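Local atomic coordinates of hemolysins related proteins containing CBS domains (Klebsiella pneumoniae subsp. pneumoniae, PDB entry 3HF7), a protein that is of unknown function but binds AMP in its CBS-domain pair, which is one part of a longer membrane protein of the UPF0053 family. Residues A[13-18]-A[36-41]; A[79-84]-A[102-107]; A[29-34]-A[56-61]. All blocks are in the same frame, centred on the assembly; numbering follows the deposited sequence.

Overall arrangement
After helix 4-7 and the short strand 9-10, the chain lays down 13-18, and interaction 1 closes a loop when 36-41 returns beside it, with helix 23-31 between. Interaction 3 starts within that loop, at 29-34, and ends beyond it at 56-61, so the two cross; strand 48-53 comes between 36-41 and 56-61 in the chain, and Ile17 and Ile38 both touch Leu30. Interaction 2 comes later, in series with the others, and joins 79-84 to 102-107 around helix 88-98. Interactions 1 and 2 each pair parallel strands, one in each of the two sheets, and meet where Val39 and Ile14 pack on Leu104. Interaction 3 lies on the far side of the chain's centre from interaction 2.

Interaction 1. Residues A[13-18]-A[36-41]; sequences EIVGID and GRIVLY. With AMP (adenosine monophosphate), chain B.
Ile17 and Ile38 pack end against end between 13-18 and 36-41, with Ile17 CD1 3.4 Å from Ile38 CD1. Ile38 reaches there because its CG1 lies between the backbone N and the carbonyl carbon (chi1 49°), while its CG2 faces Val15 CG1. The strands run parallel, with Gly16, Ile17 and Asp18 opposite Val39, Leu40 and Tyr41. Ile17 is gripped at both backbone ends: its N donates to Val39 O at 2.7 Å and its O accepts from Tyr41 N. The Tyr41 ring folds back over the partner strand, one face lying over Ile17 O and Asp18 N. The Asp18 side chain runs at about a right angle to that of Tyr41, its carboxylate turned 30° from the ring plane, with Asp18 CB 3.5 Å from Tyr41 CE1; Asp18 OD1 is held by the backbone N of Asp43 and of Asn20.

Toward the N-terminal end of 13-18 the pairing slackens: Val39 N reaches Val15 O only in a weak bond, 3.4 Å long, and AMP takes up the backbone groups beside this end. Val15 N donates to N1 of AMP at 2.9 Å, while N6 of AMP donates to Val15 O and to Arg37 O, a pattern consistent with recognition of adenine. Farther out, Gly36 N holds O2P of the phosphate at 2.8 Å; His35, Thr117 and Asp120 also bind the nucleotide. The pair belongs to a beta-alpha-beta unit: helix 23-31 covers Ile17 and Ile38, strand 48-53 continues the sheet beyond 37-41, and Ile14 turns to strand 112-117 of the other sheet.

Interaction 2. Residues A[79-84]-A[102-107]; sequences IYFVPE and VGLVVD
Ile79 opens the contact by laying its CG2 against Leu104, 3.6 Å from CG, the two side chains crossing at a slant. The same methyl sits over one face of the Phe81 ring, which joins these three side chains into one apolar patch. Tyr80 comes next: its carbonyl accepts from Leu104 N at 2.8 Å, and its ring, carried out with CG anti to the backbone N (chi1 173°), meets Val102 O at its edge and in plane. The ring's far end is tied to helix 88-98, where Tyr80 OH bonds to Gln91 and the ring meets that of Phe95. Phe81 runs side by side with Leu104, both pointing the same way, and brings CE1 to 3.8 Å from Leu104 CB; its CD1 also approaches Val106 CB.

Val82 is bonded through both its backbone N and its backbone O: N donates to Leu104 O at 2.9 Å and O accepts from Val106 N. Its side chain turns to the other face of the sheet, with that of Val105. Pro83 has no N-H to offer, and its CA approaches Val106 O in a C-H...O contact. The same oxygen accepts from Glu84 N at 2.8 Å, a more bent bond (136° at the hydrogen), and Glu84 CA rests on Val105 CG1. Val102, at the start of strand 102-106, packs on Arg37 of the AMP site. Two parallel strands linked through helix 88-98 form a beta-alpha-beta unit, the core element of the CBS domain fold.

Interaction 3. Residues A[29-34]-A[56-61]; sequences QLTHSP and EAYRLM
Tyr58 points its ring at the end of helix 23-31, where its hydroxyl donates to Leu30 O at 2.7 Å. Leu30 O lies at the ring's edge, near its plane, and the hydroxyl approaches the carbonyl well off its axis, at 128° to the C=O. This oxygen also accepts from Ser33 N within the turn, so two donors grip one carbonyl just where the helix gives way to loop. The same hydroxyl stands 2.9 Å from Thr31 O, and the ring passes close to Thr31 CA. Tyr58 reaches this far because its CG is anti to the carbonyl carbon (chi1 -74°), which sends the ring out toward the helix end.

Next to the ring, Leu30 and Met61 slide past each other in opposite directions, Leu30 CD2 meeting Met61 SD at 3.7 Å. That CD2 also rests on Ala57 CB, at 3.9 Å, so one branch of Leu30 rests against two residues a helical turn apart on helix 54-61. Met61 then bends at its last torsion (chi3 70°) to bring CE against Thr31 CG2, the two side chains crossing at about a right angle. Thr31 OG1 itself turns back to the backbone of its own helix, to Val27 O and Arg28 O.

Leu30 continues inward onto Ile17, Ile38 and Leu52, and Ala57 likewise onto Leu52. The contact is thus packing of two helices over one face of the sheet, as in the alpha/beta layering of a CBS domain, and the turn it borders leads through Ser33 and Pro34 into the AMP pocket.

Interaction 1. Residues A[13-18]-A[36-41]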
loop_
_atom_site.group_PDB
_atom_site.type_symbol
_atom_site.label_atom_id
_atom_site.label_comp_id
_atom_site.label_asym_id
_atom_site.label_seq_id
_atom_site.Cartn_x
_atom_site.Cartn_y
_atom_site.Cartn_z
ATOM N N GLU A 13 5.361 8.381 -6.367
ATOM C CA GLU A 13 4.218 9.044 -5.770
ATOM C C GLU A 13 3.527 8.177 -4.731
ATOM O O GLU A 13 2.438 8.511 -4.256
ATOM C CB GLU A 13 3.209 9.359 -6.850
ATOM C CG GLU A 13 3.801 9.926 -8.093
ATOM C CD GLU A 13 3.019 11.120 -8.546
ATOM O OE1 GLU A 13 2.210 10.994 -9.499
ATOM O OE2 GLU A 13 3.194 12.177 -7.902
ATOM N N ILE A 14 4.141 7.050 -4.397
ATOM C CA ILE A 14 3.607 6.177 -3.374
ATOM C C ILE A 14 3.894 6.793 -2.013
ATOM O O ILE A 14 5.053 7.058 -1.678
ATOM C CB ILE A 14 4.213 4.764 -3.475
ATOM C CG1 ILE A 14 3.857 4.147 -4.829
ATOM C CG2 ILE A 14 3.690 3.888 -2.377
ATOM C CD1 ILE A 14 4.293 2.704 -5.038
ATOM N N VAL A 15 2.837 7.045 -1.241
ATOM C CA VAL A 15 2.971 7.479 0.154
ATOM C C VAL A 15 3.199 6.275 1.073
ATOM O O VAL A 15 2.401 5.330 1.125
ATOM C CB VAL A 15 1.740 8.267 0.651
ATOM C CG1 VAL A 15 1.939 8.691 2.092
ATOM C CG2 VAL A 15 1.484 9.496 -0.230
ATOM N N GLY A 16 4.310 6.315 1.783
ATOM C CA GLY A 16 4.642 5.287 2.739
ATOM C C GLY A 16 5.531 5.898 3.801
ATOM O O GLY A 16 5.839 7.095 3.759
ATOM N N ILE A 17 5.937 5.083 4.765
ATOM C CA ILE A 17 6.810 5.555 5.819
ATOM C C ILE A 17 8.012 4.655 5.930
ATOM O O ILE A 17 7.913 3.423 5.930
ATOM C CB ILE A 17 6.111 5.624 7.210
ATOM C CG1 ILE A 17 4.774 6.351 7.130
ATOM C CG2 ILE A 17 6.997 6.338 8.220
ATOM C CD1 ILE A 17 3.884 6.081 8.356
ATOM N N ASP A 18 9.153 5.313 6.034
ATOM C CA ASP A 18 10.394 4.677 6.407
ATOM C C ASP A 18 10.308 4.362 7.881
ATOM O O ASP A 18 10.251 5.267 8.725
ATOM C CB ASP A 18 11.574 5.612 6.135
ATOM C CG ASP A 18 12.890 4.882 6.107
ATOM O OD1 ASP A 18 12.927 3.692 6.509
ATOM O OD2 ASP A 18 13.896 5.502 5.675
ATOM N N GLY A 36 -5.902 6.094 2.817
ATOM C CA GLY A 36 -6.398 5.059 3.726
ATOM C C GLY A 36 -5.420 3.942 4.053
ATOM O O GLY A 36 -5.424 3.410 5.170
ATOM N N ARG A 37 -4.605 3.557 3.072
ATOM C CA ARG A 37 -3.538 2.583 3.302
ATOM C C ARG A 37 -2.192 3.232 2.963
ATOM O O ARG A 37 -2.124 4.123 2.126
ATOM C CB ARG A 37 -3.744 1.309 2.472
ATOM C CG ARG A 37 -5.190 0.911 2.194
ATOM C CD ARG A 37 -5.727 -0.054 3.232
ATOM N NE ARG A 37 -5.871 -1.454 2.786
ATOM C CZ ARG A 37 -7.045 -2.045 2.542
ATOM N NH1 ARG A 37 -8.154 -1.330 2.683
ATOM N NH2 ARG A 37 -7.119 -3.333 2.157
ATOM N N ILE A 38 -1.122 2.803 3.618
ATOM C CA ILE A 38 0.214 3.328 3.308
ATOM C C ILE A 38 1.272 2.279 3.531
ATOM O O ILE A 38 1.118 1.415 4.391
ATOM C CB ILE A 38 0.594 4.552 4.145
ATOM C CG1 ILE A 38 0.321 4.287 5.623
ATOM C CG2 ILE A 38 -0.112 5.799 3.622
ATOM C CD1 ILE A 38 1.488 4.549 6.486
ATOM N N VAL A 39 2.362 2.384 2.766
ATOM C CA VAL A 39 3.402 1.367 2.772
ATOM C C VAL A 39 4.345 1.600 3.943
ATOM O O VAL A 39 4.783 2.725 4.190
ATOM C CB VAL A 39 4.189 1.308 1.422
ATOM C CG1 VAL A 39 5.140 0.114 1.394
ATOM C CG2 VAL A 39 3.244 1.240 0.232
ATOM N N LEU A 40 4.634 0.528 4.672
ATOM C CA LEU A 40 5.709 0.527 5.651
ATOM C C LEU A 40 6.932 -0.108 5.005
ATOM O O LEU A 40 6.856 -1.220 4.466
ATOM C CB LEU A 40 5.286 -0.251 6.901
ATOM C CG LEU A 40 4.040 0.236 7.657
ATOM C CD1 LEU A 40 3.791 -0.666 8.877
ATOM C CD2 LEU A 40 4.135 1.728 8.062
ATOM N N TYR A 41 8.050 0.603 5.038
ATOM C CA TYR A 41 9.292 0.064 4.497
ATOM C C TYR A 41 10.510 0.468 5.336
ATOM O O TYR A 41 10.453 1.393 6.164
ATOM C CB TYR A 41 9.487 0.542 3.058
ATOM C CG TYR A 41 9.606 2.045 2.928
ATOM C CD1 TYR A 41 10.812 2.706 3.209
ATOM C CD2 TYR A 41 8.517 2.812 2.533
ATOM C CE1 TYR A 41 10.910 4.090 3.087
ATOM C CE2 TYR A 41 8.611 4.189 2.421
ATOM C CZ TYR A 41 9.790 4.813 2.696
ATOM O OH TYR A 41 9.849 6.175 2.565
HETATM P P AMP B . -7.753 6.866 -0.524
HETATM O O1P AMP B . -7.100 8.239 -0.532
HETATM O O2P AMP B . -7.054 5.815 0.305
HETATM O O3P AMP B . -9.246 6.850 -0.338
HETATM O "O5'" AMP B . -7.606 6.341 -2.052
HETATM C "C5'" AMP B . -7.763 7.210 -3.184
HETATM C "C4'" AMP B . -6.818 6.816 -4.319
HETATM O "O4'" AMP B . -5.514 7.353 -4.102
HETATM C "C3'" AMP B . -6.637 5.305 -4.487
HETATM O "O3'" AMP B . -7.555 4.706 -5.425
HETATM C "C2'" AMP B . -5.210 5.171 -4.970
HETATM O "O2'" AMP B . -5.158 5.173 -6.390
HETATM C "C1'" AMP B . -4.497 6.408 -4.469
HETATM N N9 AMP B . -3.682 5.943 -3.314
HETATM C C8 AMP B . -4.175 5.182 -2.325
HETATM N N7 AMP B . -3.225 4.885 -1.412
HETATM C C5 AMP B . -2.087 5.452 -1.809
HETATM C C6 AMP B . -0.715 5.498 -1.276
HETATM N N6 AMP B . -0.409 4.872 -0.112
HETATM N N1 AMP B . 0.201 6.196 -1.990
HETATM C C2 AMP B . -0.111 6.822 -3.149
HETATM N N3 AMP B . -1.348 6.803 -3.691
HETATM C C4 AMP B . -2.375 6.148 -3.074
#

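Interaction 2. Residues A[79-84]-A[102-107]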
loop_
_atom_site.group_PDB
_atom_site.type_symbol
_atom_site.label_atom_id
_atom_site.label_comp_id
_atom_site.label_asym_id
_atom_site.label_seq_id
_atom_site.Cartn_x
_atom_site.Cartn_y
_atom_site.Cartn_z
ATOM N N ILE A 79 1.917 -7.050 2.017
ATOM C CA ILE A 79 1.621 -6.424 0.751
ATOM C C ILE A 79 1.107 -7.467 -0.262
ATOM O O ILE A 79 1.605 -8.604 -0.318
ATOM C CB ILE A 79 2.863 -5.736 0.219
ATOM C CG1 ILE A 79 3.325 -4.697 1.239
ATOM C CG2 ILE A 79 2.589 -5.108 -1.128
ATOM C CD1 ILE A 79 4.604 -3.990 0.869
ATOM N N TYR A 80 0.089 -7.087 -1.030
ATOM C CA TYR A 80 -0.332 -7.863 -2.189
ATOM C C TYR A 80 0.412 -7.391 -3.438
ATOM O O TYR A 80 0.355 -6.202 -3.794
ATOM C CB TYR A 80 -1.836 -7.714 -2.387
ATOM C CG TYR A 80 -2.403 -8.319 -3.655
ATOM C CD1 TYR A 80 -2.153 -9.654 -4.012
ATOM C CD2 TYR A 80 -3.237 -7.573 -4.476
ATOM C CE1 TYR A 80 -2.705 -10.217 -5.181
ATOM C CE2 TYR A 80 -3.788 -8.122 -5.636
ATOM C CZ TYR A 80 -3.522 -9.435 -5.985
ATOM O OH TYR A 80 -4.090 -9.944 -7.142
ATOM N N PHE A 81 1.104 -8.325 -4.100
ATOM C CA PHE A 81 1.944 -7.995 -5.261
ATOM C C PHE A 81 1.341 -8.412 -6.583
ATOM O O PHE A 81 0.893 -9.544 -6.732
ATOM C CB PHE A 81 3.326 -8.603 -5.097
ATOM C CG PHE A 81 4.165 -7.887 -4.094
ATOM C CD1 PHE A 81 4.626 -6.590 -4.356
ATOM C CD2 PHE A 81 4.467 -8.484 -2.876
ATOM C CE1 PHE A 81 5.388 -5.911 -3.442
ATOM C CE2 PHE A 81 5.230 -7.804 -1.937
ATOM C CZ PHE A 81 5.698 -6.519 -2.228
ATOM N N VAL A 82 1.337 -7.476 -7.530
ATOM C CA VAL A 82 0.755 -7.648 -8.869
ATOM C C VAL A 82 1.856 -7.511 -9.921
ATOM O O VAL A 82 2.521 -6.476 -9.975
ATOM C CB VAL A 82 -0.287 -6.535 -9.157
ATOM C CG1 VAL A 82 -0.809 -6.615 -10.592
ATOM C CG2 VAL A 82 -1.421 -6.601 -8.164
ATOM N N PRO A 83 2.040 -8.528 -10.782
ATOM C CA PRO A 83 3.067 -8.393 -11.824
ATOM C C PRO A 83 2.868 -7.151 -12.695
ATOM O O PRO A 83 1.735 -6.697 -12.894
ATOM C CB PRO A 83 2.885 -9.658 -12.665
ATOM C CG PRO A 83 2.247 -10.634 -11.753
ATOM C CD PRO A 83 1.341 -9.823 -10.865
ATOM N N GLU A 84 3.972 -6.596 -13.184
ATOM C CA GLU A 84 3.926 -5.524 -14.168
ATOM C C GLU A 84 3.156 -5.970 -15.410
ATOM O O GLU A 84 3.341 -7.084 -15.900
ATOM C CB GLU A 84 5.354 -5.107 -14.546
ATOM C CG GLU A 84 5.504 -4.400 -15.892
ATOM C CD GLU A 84 5.842 -5.355 -17.052
ATOM O OE1 GLU A 84 5.119 -5.330 -18.083
ATOM O OE2 GLU A 84 6.840 -6.119 -16.943
ATOM N N VAL A 102 -5.904 -3.208 -2.614
ATOM C CA VAL A 102 -4.705 -2.463 -2.982
ATOM C C VAL A 102 -3.547 -3.415 -3.284
ATOM O O VAL A 102 -3.366 -4.446 -2.631
ATOM C CB VAL A 102 -4.287 -1.466 -1.884
ATOM C CG1 VAL A 102 -2.950 -0.830 -2.219
ATOM C CG2 VAL A 102 -5.316 -0.372 -1.743
ATOM N N GLY A 103 -2.762 -3.064 -4.292
ATOM C CA GLY A 103 -1.650 -3.894 -4.674
ATOM C C GLY A 103 -0.472 -3.039 -5.036
ATOM O O GLY A 103 -0.626 -1.888 -5.448
ATOM N N LEU A 104 0.710 -3.605 -4.853
ATOM C CA LEU A 104 1.927 -2.983 -5.328
ATOM C C LEU A 104 2.306 -3.672 -6.613
ATOM O O LEU A 104 2.394 -4.916 -6.656
ATOM C CB LEU A 104 3.043 -3.096 -4.292
ATOM C CG LEU A 104 2.872 -2.123 -3.117
ATOM C CD1 LEU A 104 4.173 -2.039 -2.342
ATOM C CD2 LEU A 104 2.440 -0.740 -3.592
ATOM N N VAL A 105 2.485 -2.862 -7.664
ATOM C CA VAL A 105 2.885 -3.379 -8.974
ATOM C C VAL A 105 4.377 -3.612 -9.017
ATOM O O VAL A 105 5.171 -2.728 -8.716
ATOM C CB VAL A 105 2.493 -2.450 -10.135
ATOM C CG1 VAL A 105 3.114 -2.947 -11.457
ATOM C CG2 VAL A 105 0.977 -2.385 -10.248
ATOM N N VAL A 106 4.742 -4.820 -9.414
ATOM C CA VAL A 106 6.108 -5.255 -9.296
ATOM C C VAL A 106 6.678 -5.900 -10.562
ATOM O O VAL A 106 6.003 -6.603 -11.310
ATOM C CB VAL A 106 6.281 -6.144 -8.040
ATOM C CG1 VAL A 106 6.327 -7.614 -8.407
ATOM C CG2 VAL A 106 7.511 -5.732 -7.283
ATOM N N ASP A 107 7.946 -5.596 -10.764
ATOM C CA ASP A 107 8.811 -6.121 -11.790
ATOM C C ASP A 107 9.003 -7.604 -11.686
ATOM O O ASP A 107 8.625 -8.208 -10.687
ATOM C CB ASP A 107 10.169 -5.566 -11.450
ATOM C CG ASP A 107 10.892 -5.120 -12.614
ATOM O OD1 ASP A 107 10.249 -4.492 -13.478
ATOM O OD2 ASP A 107 12.111 -5.377 -12.654
#

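Interaction 3. Residues A[29-34]-A[56-61]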
loop_
_atom_site.group_PDB
_atom_site.type_symbol
_atom_site.label_atom_id
_atom_site.label_comp_id
_atom_site.label_asym_id
_atom_site.label_seq_id
_atom_site.Cartn_x
_atom_site.Cartn_y
_atom_site.Cartn_z
ATOM N N GLN A 29 4.005 11.275 10.609
ATOM C CA GLN A 29 3.684 10.904 9.222
ATOM C C GLN A 29 2.385 10.112 9.127
ATOM O O GLN A 29 1.573 10.314 8.217
ATOM C CB GLN A 29 4.804 10.078 8.615
ATOM C CG GLN A 29 6.001 10.881 8.166
ATOM C CD GLN A 29 7.126 9.985 7.703
ATOM O OE1 GLN A 29 7.028 9.333 6.656
ATOM N NE2 GLN A 29 8.204 9.937 8.485
ATOM N N LEU A 30 2.210 9.203 10.075
ATOM C CA LEU A 30 1.045 8.358 10.136
ATOM C C LEU A 30 -0.209 9.205 10.274
ATOM O O LEU A 30 -1.128 9.103 9.475
ATOM C CB LEU A 30 1.191 7.418 11.317
ATOM C CG LEU A 30 0.164 6.316 11.464
ATOM C CD1 LEU A 30 0.325 5.365 10.317
ATOM C CD2 LEU A 30 0.411 5.624 12.780
ATOM N N THR A 31 -0.226 10.079 11.272
ATOM C CA THR A 31 -1.378 10.951 11.512
ATOM C C THR A 31 -1.665 11.928 10.366
ATOM O O THR A 31 -2.777 12.421 10.256
ATOM C CB THR A 31 -1.229 11.725 12.839
ATOM O OG1 THR A 31 -0.076 12.568 12.778
ATOM C CG2 THR A 31 -1.078 10.760 14.006
ATOM N N HIS A 32 -0.660 12.202 9.533
ATOM C CA HIS A 32 -0.780 13.126 8.389
ATOM C C HIS A 32 -0.976 12.396 7.062
ATOM O O HIS A 32 -0.893 13.017 5.992
ATOM C CB HIS A 32 0.459 14.030 8.279
ATOM C CG HIS A 32 0.505 15.121 9.305
ATOM N ND1 HIS A 32 0.633 14.868 10.656
ATOM C CD2 HIS A 32 0.431 16.468 9.181
ATOM C CE1 HIS A 32 0.640 16.011 11.320
ATOM N NE2 HIS A 32 0.516 16.997 10.448
ATOM N N SER A 33 -1.231 11.087 7.134
ATOM C CA SER A 33 -1.390 10.256 5.936
ATOM C C SER A 33 -2.521 10.762 5.041
ATOM O O SER A 33 -3.661 10.869 5.494
ATOM C CB SER A 33 -1.641 8.799 6.333
ATOM O OG SER A 33 -1.999 8.012 5.205
ATOM N N PRO A 34 -2.212 11.093 3.772
ATOM C CA PRO A 34 -3.266 11.568 2.878
ATOM C C PRO A 34 -4.143 10.453 2.307
ATOM O O PRO A 34 -5.051 10.740 1.537
ATOM C CB PRO A 34 -2.491 12.266 1.761
ATOM C CG PRO A 34 -1.180 11.577 1.735
ATOM C CD PRO A 34 -0.868 11.228 3.163
ATOM N N GLU A 56 -7.054 1.850 11.000
ATOM C CA GLU A 56 -6.759 0.866 12.011
ATOM C C GLU A 56 -5.726 1.379 13.013
ATOM O O GLU A 56 -5.850 1.161 14.225
ATOM C CB GLU A 56 -6.201 -0.372 11.337
ATOM C CG GLU A 56 -6.784 -1.666 11.811
ATOM C CD GLU A 56 -7.256 -1.600 13.234
ATOM O OE1 GLU A 56 -6.556 -2.158 14.114
ATOM O OE2 GLU A 56 -8.324 -0.982 13.468
ATOM N N ALA A 57 -4.694 2.046 12.502
ATOM C CA ALA A 57 -3.601 2.509 13.339
ATOM C C ALA A 57 -4.121 3.582 14.283
ATOM O O ALA A 57 -3.865 3.550 15.497
ATOM C CB ALA A 57 -2.474 3.053 12.468
ATOM N N TYR A 58 -4.863 4.522 13.703
ATOM C CA TYR A 58 -5.513 5.589 14.446
ATOM C C TYR A 58 -6.342 5.015 15.565
ATOM O O TYR A 58 -6.283 5.483 16.690
ATOM C CB TYR A 58 -6.440 6.350 13.517
ATOM C CG TYR A 58 -5.736 7.234 12.557
ATOM C CD1 TYR A 58 -4.338 7.247 12.485
ATOM C CD2 TYR A 58 -6.464 8.054 11.695
ATOM C CE1 TYR A 58 -3.676 8.067 11.591
ATOM C CE2 TYR A 58 -5.813 8.885 10.785
ATOM C CZ TYR A 58 -4.415 8.888 10.742
ATOM O OH TYR A 58 -3.764 9.697 9.841
ATOM N N ARG A 59 -7.120 3.996 15.224
ATOM C CA ARG A 59 -7.967 3.317 16.172
ATOM C C ARG A 59 -7.105 2.805 17.319
ATOM O O ARG A 59 -7.422 3.035 18.479
ATOM C CB ARG A 59 -8.712 2.167 15.490
ATOM C CG ARG A 59 -9.786 1.540 16.337
ATOM C CD ARG A 59 -10.168 0.174 15.812
ATOM N NE ARG A 59 -10.184 -0.805 16.901
ATOM C CZ ARG A 59 -9.212 -1.695 17.148
ATOM N NH1 ARG A 59 -9.323 -2.543 18.174
ATOM N NH2 ARG A 59 -8.135 -1.754 16.361
ATOM N N LEU A 60 -6.000 2.141 16.997
ATOM C CA LEU A 60 -5.150 1.561 18.038
ATOM C C LEU A 60 -4.513 2.633 18.918
ATOM O O LEU A 60 -4.360 2.456 20.140
ATOM C CB LEU A 60 -4.088 0.676 17.405
ATOM C CG LEU A 60 -4.706 -0.556 16.754
ATOM C CD1 LEU A 60 -3.756 -1.191 15.779
ATOM C CD2 LEU A 60 -5.144 -1.551 17.817
ATOM N N MET A 61 -4.170 3.750 18.271
ATOM C CA MET A 61 -3.556 4.891 18.921
ATOM C C MET A 61 -4.460 5.477 19.998
ATOM O O MET A 61 -3.967 5.946 21.019
ATOM C CB MET A 61 -3.201 5.964 17.888
ATOM C CG MET A 61 -1.892 5.732 17.179
ATOM S SD MET A 61 -1.704 6.717 15.674
ATOM C CE MET A 61 -1.498 8.374 16.301
#